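Local coordinates for protein PBP5 (Haemophilus influenzae, PDB 3A3J) that removes the C-terminal D-alanyl residue from sugar-peptide cell wall precursors as a serine D-alanyl-D-alanine carboxypeptidase related to the beta-lactamases, at residues Leu37-Thr42 with Asp102-Leu107; Met41-Val46 with Arg93-Val98; Met78-Asn83 with Ala89-Gly94; His110-Val115 with Val119-Lys124; His160-Leu165 with Asp199-Gly204. All blocks are in the same frame, centred on the assembly; numbering follows the deposited sequence.

Contact 1: residues Leu37-Thr42 with Asp102-Leu107; sequences LTKMMT and DATVAL
Thr104 meets Lys39 and Thr42 across two buried helices, and its methyl does most of the touching. At the start of its segment Asp102 OD1 takes the amide N of Ala103 at 2.6 Å in a strongly bent bond (130°), on the anti side but tilted 32° out of the carboxylate plane. The same oxygen accepts Met78 N and OD2 accepts Leu80 N, so the carboxylate ties a neighbouring loop to this helix. Ala103 turns its methyl to Val95. Thr104 CG2 lies across the aliphatic chain of Lys39, 4.1 Å from Lys39 CE and the same from Lys39 CG, the two side chains crossing at about a right angle. With chi1 at 66°, Thr104 OG1 is tucked back over its own helix to reach Asn101 O, and CG2 is the branch presented to the lysine. Thr104 CB rests 4.4 Å from Thr42 CG2, while Thr42 OG1 bonds Pro139 O. Lys39, the probable proton acceptor, reaches past this methyl to place NZ on Ser36 OG and His140 O. Leu107, one turn on, packs on Leu91 and Val95. Helix 88-98 thus flanks helix 101-112, Met122 of helix 115-128 covers Thr38 and Thr42, and strand 197-206 brings Lys202 against Leu37 and Lys39.

Contact 2: residues Met41-Val46 with Arg93-Val98; sequences MTSYVV and RGVIVV
Helix 38-51, which carries the probably catalytic lysine of the SxxK motif on its first turn, packs here against helix 88-98 in the core of the carboxypeptidase domain. Ser43 is the point of closest approach: its CA lies 6.9 Å from the CA of Ile96, near enough that a small residue fills the gap between the helices. Ser43 OG touches two hydrocarbon groups, Val95 CG1 at 3.5 Å and Ile96 CG1 at 3.8 Å. Ser43 CB also meets Ile96 CG1, at 4.0 Å, so the isoleucine lies alongside the whole short side chain through the first carbon of its longer branch. A chi1 of -42° puts Ser43 OG beside its own backbone N, where it bonds the carbonyl O of Lys39 one turn earlier. The Val95 methyls divide their work: CG1, anti to the backbone N (chi1 171°), faces Ser43 and Lys39, whereas CG2 turns to helix 101-112. Glu168 of helix 166-169 touches both Ser43 and Ile96. Past the packing contacts, towards the C-terminal end of helix 88-98, the carbonyls are put to polar use: Ile96 O accepts Lys202 NZ, with a weak bond from the same nitrogen to Val95 O. Bonded to Lys39 O, the buried serine hydroxyl is satisfied within its own helix, and the interface between the helices is held by van der Waals contact.

Contact 3: residues Met78-Asn83 with Ala89-Gly94; sequences MFLDLN and ADLNRG
Asp90 O receives the amide N of Gly94 at 2.8 Å, the regular bond of helix 88-98, and the end of Met78 presses on the same carbonyl oxygen from outside the helix. The contact is a loop-on-helix packing: segment 78-83, part of the long connection between strand 60-62 and strand 85-87, folds back over the helix that follows it. Met78 CE comes to 3.3 Å from Asp90 O, and the same methyl lies 3.7 Å from Asp90 CB, so it sits over the backbone of one helical turn. The sulfur has its own seat. Met78 SD is 3.9 Å from Gly94 CA, on the side of the glycine where a side chain would otherwise stand, and the bare backbone there lets the thioether lie close to the helix. The chain gets there through an uncommon chi1 of 121°, then runs extended about its next bond and bends only at the sulfur. Beyond the methionine, Leu80 and Leu91 form a second, wholly apolar patch, their side chains crossing at about a right angle. Leu91 CD2 serves both residues, since it also faces Met78 SD at 4.3 Å. Phe177 and Phe179 of strand 176-179 cover Met78 on another side, and Ala106 of helix 101-112 touches both leucines, closing the small core in which the loop is anchored. Within that patch, Leu91 CD2 touches both methyls of Leu80, at 3.7 Å from Leu80 CD1 and 4.0 Å from Leu80 CD2.

Contact 4: residues His110-Val115 with Val119-Lys124; sequences HISGNV and VETMNK
Val115 and Val119 are joined by a backbone bond in the first turn of helix 115-128, in which Val119 N donates to Val115 O at 3.0 Å with an N-H...O angle of 158°. The side chain of Val119 closes over the same acceptor, for Val119 CG2 is 3.2 Å from Val115 O. That methyl also meets Val115 CG1 at 4.1 Å, giving the two valines a modest apolar contact on one side of the helix. A looser approach brings Ser112 OG to 4.3 Å from Thr121 OG1, too far for the two hydroxyls to bond each other.

What positions this first turn is the tight connection from helix 101-112. Gly113 leaves the helix with positive phi (83°), turning the chain, and Asn114 N returns only a weak bond to Ser112 O. Asn114 then serves as N-cap of the next helix, its OD1 accepting the amide N of Asn117. Farther out, Val115 rests on Ala108 and Glu109 of the preceding helix and on Pro139. Thr121 leans on Val45 of helix 38-51, and Ile111 packs on Val46 of that same helix. The chemistry is that of a capped helix start: Asn114 satisfies an amide of the first turn, which has no carbonyl of its own helix one turn earlier, Val115 O accepts an i to i+4 bond of the first turn, and Val119 CG2 lies against that acceptor.

Contact 5: residues His160-Leu165 with Asp199-Gly204; sequences HIIRDL and DGMKTG. With SO4 (sulfate ion), chain B.
The imidazole of His160 meets the carboxylate of Asp164 at its edge and stacks on Phe129. His160 ND1 donates to Asp164 OD2 at 2.7 Å, the oxygen close to the ring plane, and the donor on its syn side, somewhat tilted (23°) from the carboxylate plane. Tyr44 OH also bonds this oxygen, so two groups fix the carboxylate at the end of helix 151-164. On the neighbouring face of the helix, Ile161 and Ile162 receive Met201 from strand 197-206. Met201 CE comes 3.3 Å from Ile162 CD1 and 3.5 Å from Ile162 CG1, tighter than ordinary carbon contact, and Met201 SD is 4.2 Å from Ile161 CD1. Met201 reaches the helix on an extended chain (chi1 -179°), and the bend at chi3 swings CE onto Ile162. A cis peptide precedes Met201, and two classic bulges, opposite Ser216 and Val214, interrupt the regular pairing of this edge strand. Farther along, Thr203 OG1 donates to sulfate O1 at 2.7 Å, and Arg238 NH2 holds the same anion. Lys202, Thr203 and Gly204 form the KTG motif of penicillin-binding proteins and beta-lactamases, with Lys202 the probable substrate-binding residue; the sulfate, probably from the crystallisation liquor, is consistent with an anion subsite for the substrate carboxylate.

Overall arrangement
All five contacts lie in the carboxypeptidase part of the chain. Contacts 1 and 2 start from helix 38-51, their centres 5 Å apart, and join it to the consecutive helices 101-112 and 88-98. Contact 3 forms within the chain between the segments of contact 1 and shares helix 88-98 with contact 2. Contact 4 follows in sequence, linking helix 101-112 to helix 115-128, about 10 Å from contact 1 between centres. Contact 5 comes last, joining helix 151-164 to an edge strand of the five-stranded antiparallel sheet. Its centre is 10 Å from that of contact 2. Together they bring the SxxK lysine and the KTG strand to one active-site region between helices and sheet.

Contact 1: residues Leu37-Thr42 with Asp102-Leu107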
# COMPACT_ATOMS: atom_id res chain seq x y z
N LEU A 37 0.81 6.67 11.34
CA LEU A 37 0.70 5.81 10.09
C LEU A 37 0.11 4.46 10.54
O LEU A 37 -0.53 3.69 9.75
CB LEU A 37 2.07 5.57 9.48
CG LEU A 37 2.89 6.81 9.12
CD1 LEU A 37 4.29 6.42 8.57
CD2 LEU A 37 2.11 7.62 8.16
N THR A 38 0.20 4.21 11.87
CA THR A 38 -0.50 3.02 12.46
C THR A 38 -1.94 2.95 12.02
O THR A 38 -2.49 1.82 11.76
CB THR A 38 -0.42 3.02 14.01
OG1 THR A 38 0.98 3.01 14.39
CG2 THR A 38 -1.16 1.75 14.58
N LYS A 39 -2.59 4.12 11.94
CA LYS A 39 -4.03 4.16 11.51
C LYS A 39 -4.35 3.61 10.13
O LYS A 39 -5.53 3.33 9.79
CB LYS A 39 -4.62 5.58 11.65
CG LYS A 39 -4.65 5.97 13.15
CD LYS A 39 -4.76 7.45 13.37
CE LYS A 39 -4.93 7.80 14.88
NZ LYS A 39 -3.60 8.06 15.43
N MET A 40 -3.33 3.57 9.27
CA MET A 40 -3.51 2.89 7.96
C MET A 40 -3.85 1.39 8.15
O MET A 40 -4.78 0.91 7.55
CB MET A 40 -2.17 3.01 7.15
CG MET A 40 -2.11 4.37 6.40
SD MET A 40 -0.49 4.68 5.77
CE MET A 40 0.15 3.17 4.95
N MET A 41 -3.10 0.69 8.99
CA MET A 41 -3.45 -0.73 9.33
C MET A 41 -4.83 -0.84 9.98
O MET A 41 -5.71 -1.62 9.57
CB MET A 41 -2.37 -1.39 10.21
CG MET A 41 -2.60 -2.97 10.41
SD MET A 41 -2.95 -3.85 8.85
CE MET A 41 -1.29 -4.22 8.47
N THR A 42 -5.07 0.02 10.96
CA THR A 42 -6.45 0.07 11.57
C THR A 42 -7.55 0.20 10.55
O THR A 42 -8.57 -0.50 10.59
CB THR A 42 -6.58 1.23 12.63
OG1 THR A 42 -5.60 1.05 13.66
CG2 THR A 42 -7.98 1.23 13.23
N ASP A 102 -9.86 8.61 19.48
CA ASP A 102 -11.07 8.16 20.12
C ASP A 102 -11.81 7.31 19.11
O ASP A 102 -12.32 6.23 19.46
CB ASP A 102 -11.93 9.37 20.63
CG ASP A 102 -12.12 10.48 19.56
OD1 ASP A 102 -11.66 10.34 18.37
OD2 ASP A 102 -12.74 11.51 19.93
N ALA A 103 -11.85 7.75 17.86
CA ALA A 103 -12.52 6.91 16.82
C ALA A 103 -11.88 5.56 16.63
O ALA A 103 -12.59 4.63 16.30
CB ALA A 103 -12.52 7.60 15.48
N THR A 104 -10.55 5.43 16.81
CA THR A 104 -9.97 4.15 16.55
C THR A 104 -10.33 3.11 17.68
O THR A 104 -10.52 1.88 17.43
CB THR A 104 -8.47 4.21 16.42
OG1 THR A 104 -7.93 4.57 17.66
CG2 THR A 104 -8.02 5.20 15.41
N VAL A 105 -10.34 3.59 18.92
CA VAL A 105 -10.74 2.77 20.04
C VAL A 105 -12.20 2.37 19.85
O VAL A 105 -12.53 1.17 19.96
CB VAL A 105 -10.54 3.53 21.35
CG1 VAL A 105 -11.32 2.84 22.47
CG2 VAL A 105 -9.03 3.56 21.66
N ALA A 106 -13.07 3.34 19.52
CA ALA A 106 -14.44 2.98 19.26
C ALA A 106 -14.55 1.86 18.21
O ALA A 106 -15.40 0.93 18.37
CB ALA A 106 -15.25 4.13 18.82
N LEU A 107 -13.82 2.00 17.09
CA LEU A 107 -13.87 0.94 16.04
C LEU A 107 -13.25 -0.40 16.49
O LEU A 107 -13.80 -1.44 16.22
CB LEU A 107 -13.22 1.38 14.72
CG LEU A 107 -14.07 2.38 13.96
CD1 LEU A 107 -13.22 3.23 12.94
CD2 LEU A 107 -15.27 1.74 13.32

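Contact 2: residues Met41-Val46 with Arg93-Val98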
# COMPACT_ATOMS: atom_id res chain seq x y z
N MET A 41 -3.10 0.69 8.99
CA MET A 41 -3.45 -0.73 9.33
C MET A 41 -4.83 -0.84 9.98
O MET A 41 -5.71 -1.62 9.57
CB MET A 41 -2.37 -1.39 10.21
CG MET A 41 -2.60 -2.97 10.41
SD MET A 41 -2.95 -3.85 8.85
CE MET A 41 -1.29 -4.22 8.47
N THR A 42 -5.07 0.02 10.96
CA THR A 42 -6.45 0.07 11.57
C THR A 42 -7.55 0.20 10.55
O THR A 42 -8.57 -0.50 10.59
CB THR A 42 -6.58 1.23 12.63
OG1 THR A 42 -5.60 1.05 13.66
CG2 THR A 42 -7.98 1.23 13.23
N SER A 43 -7.39 1.15 9.61
CA SER A 43 -8.40 1.30 8.53
C SER A 43 -8.42 0.11 7.56
O SER A 43 -9.44 -0.19 6.96
CB SER A 43 -8.06 2.58 7.72
OG SER A 43 -7.68 3.59 8.72
N TYR A 44 -7.27 -0.51 7.36
CA TYR A 44 -7.22 -1.76 6.57
C TYR A 44 -8.17 -2.83 7.22
O TYR A 44 -9.16 -3.27 6.60
CB TYR A 44 -5.77 -2.30 6.41
CG TYR A 44 -5.76 -3.48 5.42
CD1 TYR A 44 -5.66 -3.25 4.03
CD2 TYR A 44 -6.00 -4.79 5.84
CE1 TYR A 44 -5.70 -4.31 3.09
CE2 TYR A 44 -6.04 -5.88 4.92
CZ TYR A 44 -5.87 -5.62 3.54
OH TYR A 44 -5.90 -6.63 2.62
N VAL A 45 -7.96 -3.12 8.52
CA VAL A 45 -8.91 -4.04 9.29
C VAL A 45 -10.37 -3.63 9.12
O VAL A 45 -11.18 -4.41 8.66
CB VAL A 45 -8.51 -4.10 10.77
CG1 VAL A 45 -9.38 -5.07 11.60
CG2 VAL A 45 -7.08 -4.55 10.84
N VAL A 46 -10.67 -2.34 9.38
CA VAL A 46 -12.05 -1.83 9.24
C VAL A 46 -12.53 -2.02 7.82
O VAL A 46 -13.66 -2.45 7.56
CB VAL A 46 -12.18 -0.28 9.64
CG1 VAL A 46 -13.62 0.20 9.42
CG2 VAL A 46 -11.81 -0.00 11.10
N ARG A 93 -14.32 7.44 8.70
CA ARG A 93 -13.98 8.75 8.13
C ARG A 93 -13.13 9.50 9.14
O ARG A 93 -12.07 10.03 8.80
CB ARG A 93 -15.25 9.50 7.66
CG ARG A 93 -15.08 10.90 7.05
CD ARG A 93 -15.81 11.04 5.66
NE ARG A 93 -17.01 10.27 5.70
CZ ARG A 93 -17.50 9.58 4.69
NH1 ARG A 93 -16.91 9.55 3.50
NH2 ARG A 93 -18.56 8.90 4.93
N GLY A 94 -13.49 9.47 10.43
CA GLY A 94 -12.70 10.23 11.39
C GLY A 94 -11.29 9.70 11.59
O GLY A 94 -10.36 10.47 11.86
N VAL A 95 -11.14 8.37 11.64
CA VAL A 95 -9.80 7.76 11.66
C VAL A 95 -9.01 8.15 10.39
O VAL A 95 -7.88 8.53 10.47
CB VAL A 95 -9.92 6.19 11.63
CG1 VAL A 95 -8.53 5.56 11.43
CG2 VAL A 95 -10.65 5.68 12.91
N ILE A 96 -9.62 7.95 9.23
CA ILE A 96 -8.95 8.19 7.96
C ILE A 96 -8.61 9.68 7.69
O ILE A 96 -7.45 9.99 7.54
CB ILE A 96 -9.77 7.69 6.82
CG1 ILE A 96 -9.68 6.14 6.74
CG2 ILE A 96 -9.23 8.36 5.50
CD1 ILE A 96 -10.78 5.59 5.81
N VAL A 97 -9.59 10.60 7.76
CA VAL A 97 -9.34 12.06 7.49
C VAL A 97 -8.62 12.80 8.61
O VAL A 97 -7.67 13.54 8.33
CB VAL A 97 -10.64 12.74 7.08
CG1 VAL A 97 -10.41 14.21 6.60
CG2 VAL A 97 -11.28 11.87 5.96
N VAL A 98 -8.99 12.57 9.88
CA VAL A 98 -8.37 13.38 10.93
C VAL A 98 -7.66 12.60 11.99
O VAL A 98 -7.41 13.13 13.05
CB VAL A 98 -9.42 14.36 11.64
CG1 VAL A 98 -10.04 15.30 10.59
CG2 VAL A 98 -10.52 13.56 12.28

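Contact 3: residues Met78-Asn83 with Ala89-Gly94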
# COMPACT_ATOMS: atom_id res chain seq x y z
N MET A 78 -11.60 12.91 17.07
CA MET A 78 -12.78 13.34 16.39
C MET A 78 -13.85 13.98 17.33
O MET A 78 -14.88 14.45 16.89
CB MET A 78 -13.29 12.19 15.51
CG MET A 78 -14.65 11.66 15.76
SD MET A 78 -14.87 10.31 14.63
CE MET A 78 -16.56 10.55 14.04
N PHE A 79 -13.52 14.07 18.62
CA PHE A 79 -14.45 14.58 19.67
C PHE A 79 -15.71 13.78 19.95
O PHE A 79 -16.79 14.36 19.97
CB PHE A 79 -14.75 16.09 19.52
CG PHE A 79 -13.53 16.93 19.49
CD1 PHE A 79 -12.99 17.46 20.65
CD2 PHE A 79 -12.89 17.19 18.26
CE1 PHE A 79 -11.82 18.22 20.61
CE2 PHE A 79 -11.75 17.95 18.21
CZ PHE A 79 -11.19 18.48 19.35
N LEU A 80 -15.54 12.47 20.20
CA LEU A 80 -16.68 11.55 20.53
C LEU A 80 -17.13 11.83 21.95
O LEU A 80 -16.30 11.79 22.87
CB LEU A 80 -16.26 10.07 20.42
CG LEU A 80 -15.79 9.61 19.03
CD1 LEU A 80 -15.48 8.15 19.07
CD2 LEU A 80 -16.82 9.90 17.91
N ASP A 81 -18.41 12.13 22.13
CA ASP A 81 -18.95 12.41 23.49
C ASP A 81 -19.54 11.16 24.14
O ASP A 81 -20.11 10.29 23.48
CB ASP A 81 -20.03 13.48 23.45
CG ASP A 81 -19.44 14.84 23.26
OD1 ASP A 81 -18.28 15.05 23.70
OD2 ASP A 81 -20.11 15.67 22.64
N LEU A 82 -19.37 11.07 25.45
CA LEU A 82 -19.81 9.94 26.24
C LEU A 82 -21.29 9.74 26.03
O LEU A 82 -22.05 10.68 25.92
CB LEU A 82 -19.49 10.21 27.71
CG LEU A 82 -19.70 9.05 28.69
CD1 LEU A 82 -18.81 7.91 28.29
CD2 LEU A 82 -19.36 9.45 30.13
N ASN A 83 -21.68 8.50 25.87
CA ASN A 83 -23.10 8.16 25.80
C ASN A 83 -23.80 8.63 24.55
O ASN A 83 -25.01 8.82 24.55
CB ASN A 83 -23.86 8.65 27.07
CG ASN A 83 -25.26 8.07 27.16
OD1 ASN A 83 -25.48 6.87 26.91
ND2 ASN A 83 -26.23 8.92 27.48
N ALA A 89 -19.45 4.52 9.54
CA ALA A 89 -19.01 5.50 8.48
C ALA A 89 -18.33 6.73 9.11
O ALA A 89 -17.20 7.07 8.78
CB ALA A 89 -20.21 5.95 7.66
N ASP A 90 -18.97 7.36 10.10
CA ASP A 90 -18.33 8.53 10.72
C ASP A 90 -17.08 8.16 11.37
O ASP A 90 -16.07 8.88 11.28
CB ASP A 90 -19.22 9.24 11.77
CG ASP A 90 -20.29 10.11 11.11
OD1 ASP A 90 -20.03 10.50 9.98
OD2 ASP A 90 -21.37 10.43 11.69
N LEU A 91 -17.09 7.03 12.08
CA LEU A 91 -15.90 6.68 12.84
C LEU A 91 -14.68 6.47 11.92
O LEU A 91 -13.61 6.90 12.18
CB LEU A 91 -16.16 5.45 13.71
CG LEU A 91 -17.17 5.59 14.88
CD1 LEU A 91 -17.41 4.22 15.45
CD2 LEU A 91 -16.48 6.50 15.89
N ASN A 92 -14.89 5.70 10.89
CA ASN A 92 -13.86 5.36 9.91
C ASN A 92 -13.37 6.64 9.15
O ASN A 92 -12.16 6.93 9.11
CB ASN A 92 -14.49 4.37 8.94
CG ASN A 92 -13.45 3.60 8.16
OD1 ASN A 92 -13.70 3.27 7.03
ND2 ASN A 92 -12.25 3.42 8.72
N ARG A 93 -14.32 7.44 8.70
CA ARG A 93 -13.98 8.75 8.13
C ARG A 93 -13.13 9.50 9.14
O ARG A 93 -12.07 10.03 8.80
CB ARG A 93 -15.25 9.50 7.66
CG ARG A 93 -15.08 10.90 7.05
CD ARG A 93 -15.81 11.04 5.66
NE ARG A 93 -17.01 10.27 5.70
CZ ARG A 93 -17.50 9.58 4.69
NH1 ARG A 93 -16.91 9.55 3.50
NH2 ARG A 93 -18.56 8.90 4.93
N GLY A 94 -13.49 9.47 10.43
CA GLY A 94 -12.70 10.23 11.39
C GLY A 94 -11.29 9.70 11.59
O GLY A 94 -10.36 10.47 11.86

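Contact 4: residues His110-Val115 with Val119-Lys124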
# COMPACT_ATOMS: atom_id res chain seq x y z
N HIS A 110 -15.77 -2.06 18.57
CA HIS A 110 -16.94 -2.55 17.85
C HIS A 110 -16.65 -3.83 17.02
O HIS A 110 -17.54 -4.67 16.84
CB HIS A 110 -17.51 -1.45 16.96
CG HIS A 110 -18.69 -1.85 16.11
ND1 HIS A 110 -19.93 -2.14 16.63
CD2 HIS A 110 -18.84 -1.93 14.76
CE1 HIS A 110 -20.79 -2.39 15.65
NE2 HIS A 110 -20.15 -2.29 14.51
N ILE A 111 -15.42 -3.94 16.48
CA ILE A 111 -15.07 -5.00 15.54
C ILE A 111 -14.58 -6.18 16.35
O ILE A 111 -14.95 -7.30 16.08
CB ILE A 111 -13.96 -4.53 14.54
CG1 ILE A 111 -14.53 -3.54 13.50
CG2 ILE A 111 -13.31 -5.70 13.87
CD1 ILE A 111 -13.43 -2.70 12.84
N SER A 112 -13.75 -5.93 17.34
CA SER A 112 -13.15 -7.05 18.06
C SER A 112 -13.58 -7.28 19.51
O SER A 112 -13.06 -8.18 20.15
CB SER A 112 -11.62 -7.01 17.96
OG SER A 112 -11.22 -7.45 16.67
N GLY A 113 -14.50 -6.46 20.01
CA GLY A 113 -15.00 -6.57 21.37
C GLY A 113 -14.09 -5.87 22.37
O GLY A 113 -14.58 -5.21 23.34
N ASN A 114 -12.78 -5.99 22.18
CA ASN A 114 -11.90 -5.12 22.90
C ASN A 114 -10.64 -4.71 22.06
O ASN A 114 -10.50 -5.16 20.93
CB ASN A 114 -11.53 -5.76 24.23
CG ASN A 114 -10.52 -6.89 24.09
OD1 ASN A 114 -9.96 -7.11 23.04
ND2 ASN A 114 -10.26 -7.55 25.19
N VAL A 115 -9.73 -3.91 22.62
CA VAL A 115 -8.61 -3.37 21.85
C VAL A 115 -7.45 -4.37 21.68
O VAL A 115 -6.91 -4.52 20.56
CB VAL A 115 -8.12 -2.00 22.46
CG1 VAL A 115 -6.87 -1.53 21.79
CG2 VAL A 115 -9.26 -0.93 22.28
N VAL A 119 -6.01 -5.49 17.91
CA VAL A 119 -4.66 -5.24 17.59
C VAL A 119 -4.06 -6.52 16.96
O VAL A 119 -3.10 -6.47 16.18
CB VAL A 119 -3.84 -4.85 18.85
CG1 VAL A 119 -2.44 -4.89 18.54
CG2 VAL A 119 -4.18 -3.42 19.38
N GLU A 120 -4.62 -7.68 17.35
CA GLU A 120 -4.05 -8.95 16.97
C GLU A 120 -4.42 -9.22 15.51
O GLU A 120 -3.64 -9.83 14.79
CB GLU A 120 -4.56 -10.05 17.92
CG GLU A 120 -3.62 -11.14 18.04
CD GLU A 120 -2.17 -10.65 18.18
OE1 GLU A 120 -1.86 -9.74 19.00
OE2 GLU A 120 -1.32 -11.23 17.49
N THR A 121 -5.61 -8.78 15.10
CA THR A 121 -5.99 -8.76 13.70
C THR A 121 -5.06 -7.87 12.84
O THR A 121 -4.76 -8.20 11.68
CB THR A 121 -7.41 -8.32 13.55
OG1 THR A 121 -8.23 -9.29 14.19
CG2 THR A 121 -7.86 -8.29 12.07
N MET A 122 -4.59 -6.77 13.43
CA MET A 122 -3.70 -5.86 12.77
C MET A 122 -2.46 -6.67 12.51
O MET A 122 -1.86 -6.57 11.43
CB MET A 122 -3.32 -4.63 13.68
CG MET A 122 -4.47 -3.61 13.87
SD MET A 122 -3.94 -2.39 15.12
CE MET A 122 -3.04 -1.18 14.08
N ASN A 123 -2.06 -7.45 13.52
CA ASN A 123 -0.79 -8.20 13.40
C ASN A 123 -1.00 -9.43 12.52
O ASN A 123 -0.10 -9.84 11.89
CB ASN A 123 -0.16 -8.55 14.72
CG ASN A 123 0.42 -7.32 15.43
OD1 ASN A 123 0.94 -6.43 14.78
ND2 ASN A 123 0.32 -7.28 16.77
N LYS A 124 -2.22 -9.93 12.46
CA LYS A 124 -2.53 -10.97 11.49
C LYS A 124 -2.08 -10.42 10.14
O LYS A 124 -1.32 -11.08 9.44
CB LYS A 124 -4.04 -11.33 11.46
CG LYS A 124 -4.41 -12.47 10.46
CD LYS A 124 -5.93 -12.71 10.24
CE LYS A 124 -6.64 -11.61 9.55
NZ LYS A 124 -8.15 -11.82 9.56

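Contact 5: residues His160-Leu165 with Asp199-Gly204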
# COMPACT_ATOMS: atom_id res chain seq x y z
N HIS A 160 -1.72 -2.07 -0.29
CA HIS A 160 -2.83 -3.01 -0.01
C HIS A 160 -4.11 -2.28 0.21
O HIS A 160 -5.16 -2.72 -0.21
CB HIS A 160 -2.54 -3.85 1.24
CG HIS A 160 -1.80 -5.12 0.93
ND1 HIS A 160 -2.39 -6.17 0.25
CD2 HIS A 160 -0.52 -5.50 1.16
CE1 HIS A 160 -1.52 -7.16 0.13
NE2 HIS A 160 -0.36 -6.77 0.64
N ILE A 161 -4.05 -1.15 0.93
CA ILE A 161 -5.27 -0.33 0.98
C ILE A 161 -5.73 0.11 -0.41
O ILE A 161 -6.92 0.03 -0.76
CB ILE A 161 -5.02 1.01 1.84
CG1 ILE A 161 -4.71 0.65 3.34
CG2 ILE A 161 -6.20 1.94 1.70
CD1 ILE A 161 -3.84 1.67 4.07
N ILE A 162 -4.82 0.68 -1.18
CA ILE A 162 -5.22 1.13 -2.51
C ILE A 162 -5.73 -0.05 -3.34
O ILE A 162 -6.76 0.02 -4.01
CB ILE A 162 -4.02 1.82 -3.23
CG1 ILE A 162 -3.66 3.11 -2.43
CG2 ILE A 162 -4.39 2.09 -4.74
CD1 ILE A 162 -2.25 3.64 -2.68
N ARG A 163 -4.98 -1.13 -3.29
CA ARG A 163 -5.34 -2.34 -4.11
C ARG A 163 -6.59 -3.10 -3.57
O ARG A 163 -7.54 -3.36 -4.28
CB ARG A 163 -4.12 -3.29 -4.18
CG ARG A 163 -4.41 -4.59 -5.05
CD ARG A 163 -3.06 -5.30 -5.31
NE ARG A 163 -2.38 -4.58 -6.35
CZ ARG A 163 -1.24 -3.93 -6.24
NH1 ARG A 163 -0.55 -3.90 -5.13
NH2 ARG A 163 -0.78 -3.29 -7.29
N ASP A 164 -6.61 -3.43 -2.28
CA ASP A 164 -7.76 -4.28 -1.69
C ASP A 164 -9.03 -3.52 -1.34
O ASP A 164 -10.10 -4.11 -1.31
CB ASP A 164 -7.26 -5.05 -0.47
CG ASP A 164 -5.99 -5.76 -0.76
OD1 ASP A 164 -5.87 -6.03 -1.97
OD2 ASP A 164 -5.11 -6.05 0.10
N LEU A 165 -8.92 -2.20 -1.14
CA LEU A 165 -9.99 -1.36 -0.57
C LEU A 165 -10.20 -0.05 -1.36
O LEU A 165 -10.14 1.04 -0.78
CB LEU A 165 -9.61 -1.01 0.89
CG LEU A 165 -9.42 -2.19 1.85
CD1 LEU A 165 -9.03 -1.67 3.21
CD2 LEU A 165 -10.70 -3.07 1.88
N ASP A 199 -3.44 11.74 -3.96
CA ASP A 199 -4.76 11.36 -3.46
C ASP A 199 -4.73 10.51 -2.20
O ASP A 199 -5.77 9.94 -1.81
CB ASP A 199 -5.59 10.72 -4.56
CG ASP A 199 -5.00 9.37 -5.04
OD1 ASP A 199 -3.98 8.85 -4.48
OD2 ASP A 199 -5.58 8.83 -5.98
N GLY A 200 -3.56 10.49 -1.54
CA GLY A 200 -3.35 9.86 -0.23
C GLY A 200 -1.99 10.24 0.29
O GLY A 200 -1.23 10.87 -0.41
N MET A 201 -1.60 9.80 1.48
CA MET A 201 -2.38 8.82 2.26
C MET A 201 -2.51 9.18 3.75
O MET A 201 -3.60 9.28 4.25
CB MET A 201 -1.67 7.45 2.13
CG MET A 201 -2.30 6.31 2.81
SD MET A 201 -1.85 4.72 1.99
CE MET A 201 -2.61 4.85 0.39
N LYS A 202 -1.40 9.38 4.46
CA LYS A 202 -1.54 9.52 5.88
C LYS A 202 -0.33 10.17 6.48
O LYS A 202 0.75 9.87 6.07
CB LYS A 202 -1.68 8.08 6.47
CG LYS A 202 -1.65 7.96 8.02
CD LYS A 202 -2.84 8.54 8.71
CE LYS A 202 -4.17 8.28 8.10
NZ LYS A 202 -5.12 8.83 9.13
N THR A 203 -0.52 11.01 7.50
CA THR A 203 0.57 11.74 8.14
C THR A 203 0.78 11.29 9.55
O THR A 203 -0.10 10.65 10.13
CB THR A 203 0.18 13.25 8.24
OG1 THR A 203 -1.11 13.38 8.90
CG2 THR A 203 -0.03 13.82 6.86
N GLY A 204 1.93 11.62 10.13
CA GLY A 204 2.18 11.28 11.51
C GLY A 204 3.38 12.05 12.01
O GLY A 204 4.09 12.72 11.21
S SO4 B . 0.05 15.02 11.88
O1 SO4 B . -0.87 13.92 11.55
O2 SO4 B . 1.46 14.67 12.05
O3 SO4 B . -0.17 15.91 10.77
O4 SO4 B . -0.23 15.57 13.26